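Local coordinates for Serine/threonine-protein kinase/endoribonuclease IRE1 (Saccharomyces cerevisiae, PDB 2BE1) that senses unfolded proteins in the endoplasmic reticulum lumen through this lumenal domain, leading to self-activation and splicing of HAC1 precursor mRNA in the unfolded protein response, at residues Asp212-Leu224 with Ser227-Phe241. Sequence-based numbering, arbitrary orientation.
Sequences DGMCIAPFRDKSL and SDLDFRIARWVSPTF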
loop_
_atom_site.group_PDB
_atom_site.type_symbol
_atom_site.label_atom_id
_atom_site.label_comp_id
_atom_site.label_asym_id
_atom_site.label_seq_id
_atom_site.Cartn_x
_atom_site.Cartn_y
_atom_site.Cartn_z
ATOM N N ASP A 212 7.925 -9.771 32.745
ATOM C CA ASP A 212 7.226 -10.712 33.597
ATOM C C ASP A 212 7.890 -12.059 33.640
ATOM O O ASP A 212 8.506 -12.468 32.680
ATOM C CB ASP A 212 5.925 -10.950 32.873
ATOM C CG ASP A 212 4.857 -11.025 33.764
ATOM O OD1 ASP A 212 5.238 -11.228 34.903
ATOM O OD2 ASP A 212 3.700 -10.863 33.366
ATOM N N GLY A 213 7.725 -12.829 34.677
ATOM C CA GLY A 213 8.111 -14.232 34.468
ATOM C C GLY A 213 7.278 -14.910 33.357
ATOM O O GLY A 213 7.782 -15.735 32.565
ATOM N N MET A 214 5.998 -14.510 33.326
ATOM C CA MET A 214 4.922 -15.054 32.479
ATOM C C MET A 214 5.271 -15.091 31.013
ATOM O O MET A 214 6.363 -14.675 30.574
ATOM C CB MET A 214 3.587 -14.266 32.642
ATOM C CG MET A 214 2.609 -14.782 33.704
ATOM S SD MET A 214 2.724 -16.589 33.926
ATOM C CE MET A 214 4.160 -16.717 35.050
ATOM N N CYS A 215 4.292 -15.530 30.241
ATOM C CA CYS A 215 4.572 -15.964 28.909
ATOM C C CYS A 215 3.290 -16.664 28.359
ATOM O O CYS A 215 2.987 -17.820 28.716
ATOM C CB CYS A 215 5.744 -16.916 29.073
ATOM S SG CYS A 215 5.775 -18.019 27.774
ATOM N N ILE A 216 2.489 -15.961 27.568
ATOM C CA ILE A 216 1.167 -16.481 27.379
ATOM C C ILE A 216 1.009 -16.719 25.873
ATOM O O ILE A 216 1.698 -16.072 25.117
ATOM C CB ILE A 216 0.070 -15.596 27.996
ATOM C CG1 ILE A 216 -0.549 -14.841 26.889
ATOM C CG2 ILE A 216 0.542 -14.565 29.036
ATOM C CD1 ILE A 216 -2.003 -14.829 26.995
ATOM N N ALA A 217 0.156 -17.673 25.463
ATOM C CA ALA A 217 -0.010 -18.098 24.061
ATOM C C ALA A 217 -1.438 -18.588 23.761
ATOM O O ALA A 217 -2.153 -18.962 24.675
ATOM C CB ALA A 217 0.965 -19.201 23.730
ATOM N N PRO A 218 -1.873 -18.570 22.472
ATOM C CA PRO A 218 -3.114 -19.218 22.115
ATOM C C PRO A 218 -3.037 -20.705 22.222
ATOM O O PRO A 218 -2.072 -21.315 21.773
ATOM C CB PRO A 218 -3.338 -18.792 20.661
ATOM C CG PRO A 218 -2.200 -18.375 20.226
ATOM C CD PRO A 218 -1.337 -17.881 21.302
ATOM N N PHE A 219 -4.081 -21.237 22.821
ATOM C CA PHE A 219 -4.169 -22.600 23.276
ATOM C C PHE A 219 -5.509 -23.162 22.858
ATOM O O PHE A 219 -6.331 -22.427 22.308
ATOM C CB PHE A 219 -4.108 -22.635 24.824
ATOM C CG PHE A 219 -3.928 -24.035 25.397
ATOM C CD1 PHE A 219 -2.978 -24.932 24.833
ATOM C CD2 PHE A 219 -4.683 -24.456 26.478
ATOM C CE1 PHE A 219 -2.802 -26.232 25.344
ATOM C CE2 PHE A 219 -4.528 -25.744 27.012
ATOM C CZ PHE A 219 -3.585 -26.635 26.454
ATOM N N ARG A 220 -5.761 -24.430 23.200
ATOM C CA ARG A 220 -6.865 -25.217 22.631
ATOM C C ARG A 220 -8.235 -24.624 22.986
ATOM O O ARG A 220 -8.379 -23.928 24.010
ATOM C CB ARG A 220 -6.683 -26.694 22.959
ATOM C CG ARG A 220 -7.911 -27.467 23.287
ATOM C CD ARG A 220 -7.987 -27.820 24.785
ATOM N NE ARG A 220 -6.998 -28.839 25.141
ATOM C CZ ARG A 220 -6.684 -29.204 26.401
ATOM N NH1 ARG A 220 -7.300 -28.637 27.466
ATOM N NH2 ARG A 220 -5.753 -30.150 26.626
ATOM N N ASP A 221 -9.210 -24.806 22.095
ATOM C CA ASP A 221 -10.553 -24.356 22.418
ATOM C C ASP A 221 -10.687 -22.888 22.622
ATOM O O ASP A 221 -11.241 -22.482 23.633
ATOM C CB ASP A 221 -11.087 -25.060 23.668
ATOM C CG ASP A 221 -11.472 -26.540 23.392
ATOM O OD1 ASP A 221 -11.624 -26.876 22.158
ATOM O OD2 ASP A 221 -11.602 -27.361 24.387
ATOM N N LYS A 222 -10.246 -22.122 21.625
ATOM C CA LYS A 222 -10.268 -20.646 21.698
ATOM C C LYS A 222 -9.902 -20.163 23.108
ATOM O O LYS A 222 -10.736 -19.510 23.801
ATOM C CB LYS A 222 -11.628 -20.053 21.334
ATOM C CG LYS A 222 -12.242 -20.540 20.059
ATOM C CD LYS A 222 -13.293 -21.695 20.299
ATOM C CE LYS A 222 -14.283 -21.889 19.119
ATOM N NZ LYS A 222 -14.662 -20.550 18.574
ATOM N N SER A 223 -8.689 -20.503 23.548
ATOM C CA SER A 223 -8.255 -20.045 24.855
ATOM C C SER A 223 -6.827 -19.528 24.889
ATOM O O SER A 223 -6.033 -19.734 23.959
ATOM C CB SER A 223 -8.337 -21.170 25.820
ATOM O OG SER A 223 -7.410 -22.126 25.415
ATOM N N LEU A 224 -6.503 -18.849 25.973
ATOM C CA LEU A 224 -5.122 -18.465 26.236
ATOM C C LEU A 224 -4.546 -19.342 27.343
ATOM O O LEU A 224 -5.179 -19.567 28.381
ATOM C CB LEU A 224 -5.007 -16.977 26.620
ATOM C CG LEU A 224 -4.799 -15.923 25.503
ATOM C CD1 LEU A 224 -4.637 -16.466 24.081
ATOM C CD2 LEU A 224 -5.843 -14.785 25.507
ATOM N N SER A 227 2.193 -19.864 30.645
ATOM C CA SER A 227 3.127 -20.684 31.386
ATOM C C SER A 227 4.350 -19.890 31.895
ATOM O O SER A 227 4.682 -18.792 31.393
ATOM C CB SER A 227 3.567 -21.813 30.493
ATOM O OG SER A 227 4.152 -21.241 29.338
ATOM N N ASP A 228 5.029 -20.465 32.885
ATOM C CA ASP A 228 6.234 -19.842 33.406
ATOM C C ASP A 228 7.346 -20.006 32.419
ATOM O O ASP A 228 7.359 -20.945 31.597
ATOM C CB ASP A 228 6.647 -20.382 34.781
ATOM C CG ASP A 228 7.585 -21.563 34.694
ATOM O OD1 ASP A 228 7.180 -22.628 34.167
ATOM O OD2 ASP A 228 8.724 -21.419 35.180
ATOM N N LEU A 229 8.289 -19.075 32.518
ATOM C CA LEU A 229 9.332 -19.002 31.535
ATOM C C LEU A 229 10.471 -19.989 31.807
ATOM O O LEU A 229 11.000 -20.630 30.868
ATOM C CB LEU A 229 9.830 -17.586 31.402
ATOM C CG LEU A 229 10.405 -17.525 30.001
ATOM C CD1 LEU A 229 9.309 -17.070 29.015
ATOM C CD2 LEU A 229 11.675 -16.659 29.928
ATOM N N ASP A 230 10.817 -20.118 33.088
ATOM C CA ASP A 230 11.901 -20.977 33.548
ATOM C C ASP A 230 11.794 -22.377 33.059
ATOM O O ASP A 230 12.581 -22.780 32.242
ATOM C CB ASP A 230 11.882 -21.049 35.056
ATOM C CG ASP A 230 12.739 -19.974 35.723
ATOM O OD1 ASP A 230 12.946 -20.110 36.961
ATOM O OD2 ASP A 230 13.203 -19.024 35.032
ATOM N N PHE A 231 10.827 -23.114 33.604
ATOM C CA PHE A 231 10.465 -24.469 33.136
ATOM C C PHE A 231 9.053 -24.673 32.575
ATOM O O PHE A 231 8.296 -25.428 33.110
ATOM C CB PHE A 231 10.703 -25.519 34.215
ATOM C CG PHE A 231 11.057 -24.971 35.583
ATOM C CD1 PHE A 231 12.260 -25.369 36.201
ATOM C CD2 PHE A 231 10.187 -24.124 36.276
ATOM C CE1 PHE A 231 12.597 -24.907 37.440
ATOM C CE2 PHE A 231 10.529 -23.653 37.537
ATOM C CZ PHE A 231 11.730 -24.043 38.109
ATOM N N ARG A 232 8.720 -23.951 31.522
ATOM C CA ARG A 232 7.504 -24.107 30.778
ATOM C C ARG A 232 6.356 -24.864 31.467
ATOM O O ARG A 232 5.985 -25.947 31.020
ATOM C CB ARG A 232 7.872 -24.823 29.483
ATOM C CG ARG A 232 9.010 -24.169 28.714
ATOM C CD ARG A 232 8.711 -22.712 28.590
ATOM N NE ARG A 232 7.738 -22.449 27.512
ATOM C CZ ARG A 232 7.350 -21.224 27.115
ATOM N NH1 ARG A 232 7.834 -20.139 27.744
ATOM N NH2 ARG A 232 6.477 -21.077 26.098
ATOM N N ILE A 233 5.790 -24.316 32.543
ATOM C CA ILE A 233 4.673 -24.981 33.224
ATOM C C ILE A 233 3.454 -24.088 33.364
ATOM O O ILE A 233 3.592 -22.927 33.805
ATOM C CB ILE A 233 5.043 -25.524 34.584
ATOM C CG1 ILE A 233 5.797 -26.841 34.437
ATOM C CG2 ILE A 233 3.786 -25.807 35.389
ATOM C CD1 ILE A 233 6.833 -27.095 35.487
ATOM N N ALA A 234 2.280 -24.659 32.990
ATOM C CA ALA A 234 0.989 -23.980 32.851
ATOM C C ALA A 234 0.630 -23.345 34.154
ATOM O O ALA A 234 0.662 -24.012 35.192
ATOM C CB ALA A 234 -0.044 -24.963 32.491
ATOM N N ARG A 235 0.312 -22.059 34.107
ATOM C CA ARG A 235 -0.099 -21.361 35.306
ATOM C C ARG A 235 -1.523 -20.950 35.207
ATOM O O ARG A 235 -2.280 -21.237 36.121
ATOM C CB ARG A 235 0.762 -20.176 35.602
ATOM C CG ARG A 235 2.181 -20.525 35.515
ATOM C CD ARG A 235 2.630 -21.417 36.654
ATOM N NE ARG A 235 4.003 -21.855 36.405
ATOM C CZ ARG A 235 4.719 -22.659 37.186
ATOM N NH1 ARG A 235 4.221 -23.177 38.307
ATOM N NH2 ARG A 235 5.956 -22.953 36.815
ATOM N N TRP A 236 -1.942 -20.297 34.134
ATOM C CA TRP A 236 -3.370 -20.100 34.034
ATOM C C TRP A 236 -3.888 -20.459 32.658
ATOM O O TRP A 236 -3.145 -20.474 31.700
ATOM C CB TRP A 236 -3.830 -18.727 34.567
ATOM C CG TRP A 236 -3.289 -17.521 33.905
ATOM C CD1 TRP A 236 -2.487 -16.565 34.454
ATOM C CD2 TRP A 236 -3.544 -17.089 32.576
ATOM N NE1 TRP A 236 -2.194 -15.574 33.543
ATOM C CE2 TRP A 236 -2.839 -15.874 32.382
ATOM C CE3 TRP A 236 -4.306 -17.612 31.514
ATOM C CZ2 TRP A 236 -2.859 -15.192 31.184
ATOM C CZ3 TRP A 236 -4.322 -16.921 30.295
ATOM C CH2 TRP A 236 -3.594 -15.725 30.145
ATOM N N VAL A 237 -5.160 -20.819 32.573
ATOM C CA VAL A 237 -5.834 -20.920 31.274
ATOM C C VAL A 237 -7.040 -19.943 31.216
ATOM O O VAL A 237 -7.818 -19.819 32.145
ATOM C CB VAL A 237 -6.219 -22.388 30.972
ATOM C CG1 VAL A 237 -6.834 -22.512 29.621
ATOM C CG2 VAL A 237 -5.013 -23.236 31.034
ATOM N N SER A 238 -7.190 -19.230 30.120
ATOM C CA SER A 238 -8.247 -18.232 30.028
ATOM C C SER A 238 -9.598 -18.880 29.743
ATOM O O SER A 238 -9.651 -20.054 29.342
ATOM C CB SER A 238 -7.946 -17.381 28.839
ATOM O OG SER A 238 -8.286 -18.137 27.667
ATOM N N PRO A 239 -10.690 -18.103 29.849
ATOM C CA PRO A 239 -11.970 -18.633 29.432
ATOM C C PRO A 239 -12.058 -18.645 27.894
ATOM O O PRO A 239 -11.035 -18.374 27.228
ATOM C CB PRO A 239 -12.983 -17.662 30.049
ATOM C CG PRO A 239 -12.262 -16.529 30.548
ATOM C CD PRO A 239 -10.800 -16.706 30.272
ATOM N N THR A 240 -13.227 -18.958 27.321
ATOM C CA THR A 240 -13.271 -19.022 25.880
ATOM C C THR A 240 -13.470 -17.705 25.184
ATOM O O THR A 240 -14.228 -16.834 25.659
ATOM C CB THR A 240 -14.285 -19.937 25.370
ATOM O OG1 THR A 240 -13.749 -21.212 25.538
ATOM C CG2 THR A 240 -14.380 -19.786 23.858
ATOM N N PHE A 241 -12.807 -17.552 24.045
ATOM C CA PHE A 241 -13.041 -16.373 23.260
ATOM C C PHE A 241 -13.912 -16.781 22.067
ATOM O O PHE A 241 -13.896 -17.995 21.630
ATOM C CB PHE A 241 -11.723 -15.819 22.791
ATOM C CG PHE A 241 -10.849 -15.339 23.900
ATOM C CD1 PHE A 241 -9.905 -16.191 24.486
ATOM C CD2 PHE A 241 -10.934 -13.995 24.330
ATOM C CE1 PHE A 241 -9.051 -15.715 25.475
ATOM C CE2 PHE A 241 -10.081 -13.491 25.319
ATOM C CZ PHE A 241 -9.135 -14.339 25.904
#
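Leu224 and Ser238 bond to each other at a three-stranded antiparallel meander of the lumenal domain, strands 216-219, 223-227 and 234-237. Two bonds link this pair: Ser238 N donates to Leu224 O at 2.7 Å, in the carbonyl plane, and Leu224 N points almost straight (177°) at Ser238 OG, a side-chain acceptor. Chi1 of 76° sets that hydroxyl between its own N and carbonyl carbon, and it also donates to Pro239 O at 2.8 Å. With an alanine here, Leu224 N would probably lack this acceptor and Pro239 O its donor. Phe241 N to Lys222 O (2.9 Å) and Ser227 N to Cys215 O (2.9 Å) also cross.

Packing is tight on the buried side. The Trp236 ring turns its edge to Leu224, with CZ3 3.7 Å from Leu224 CB, and its CH2 lies 3.6 Å from Ile216 CD1; Trp236 NE1 is bonded to Arg27 O. The Leu224 and Phe241 side chains run across each other at about a right angle, CD2 of Leu224 beside CE1 and CZ of Phe241.

The solvent side is looser: Val237 CG1 stands 4.3 Å from Phe219 CD2, at the ring's edge. In the loop 228-233, most of it exposed, Asp228 OD2 accepts from Phe231 N, an Asx motif, while Ile233 N donates to Asp228 OD1 and Arg235 NH2 salt-bridges that oxygen from above the carboxylate plane, 2.9 Å away.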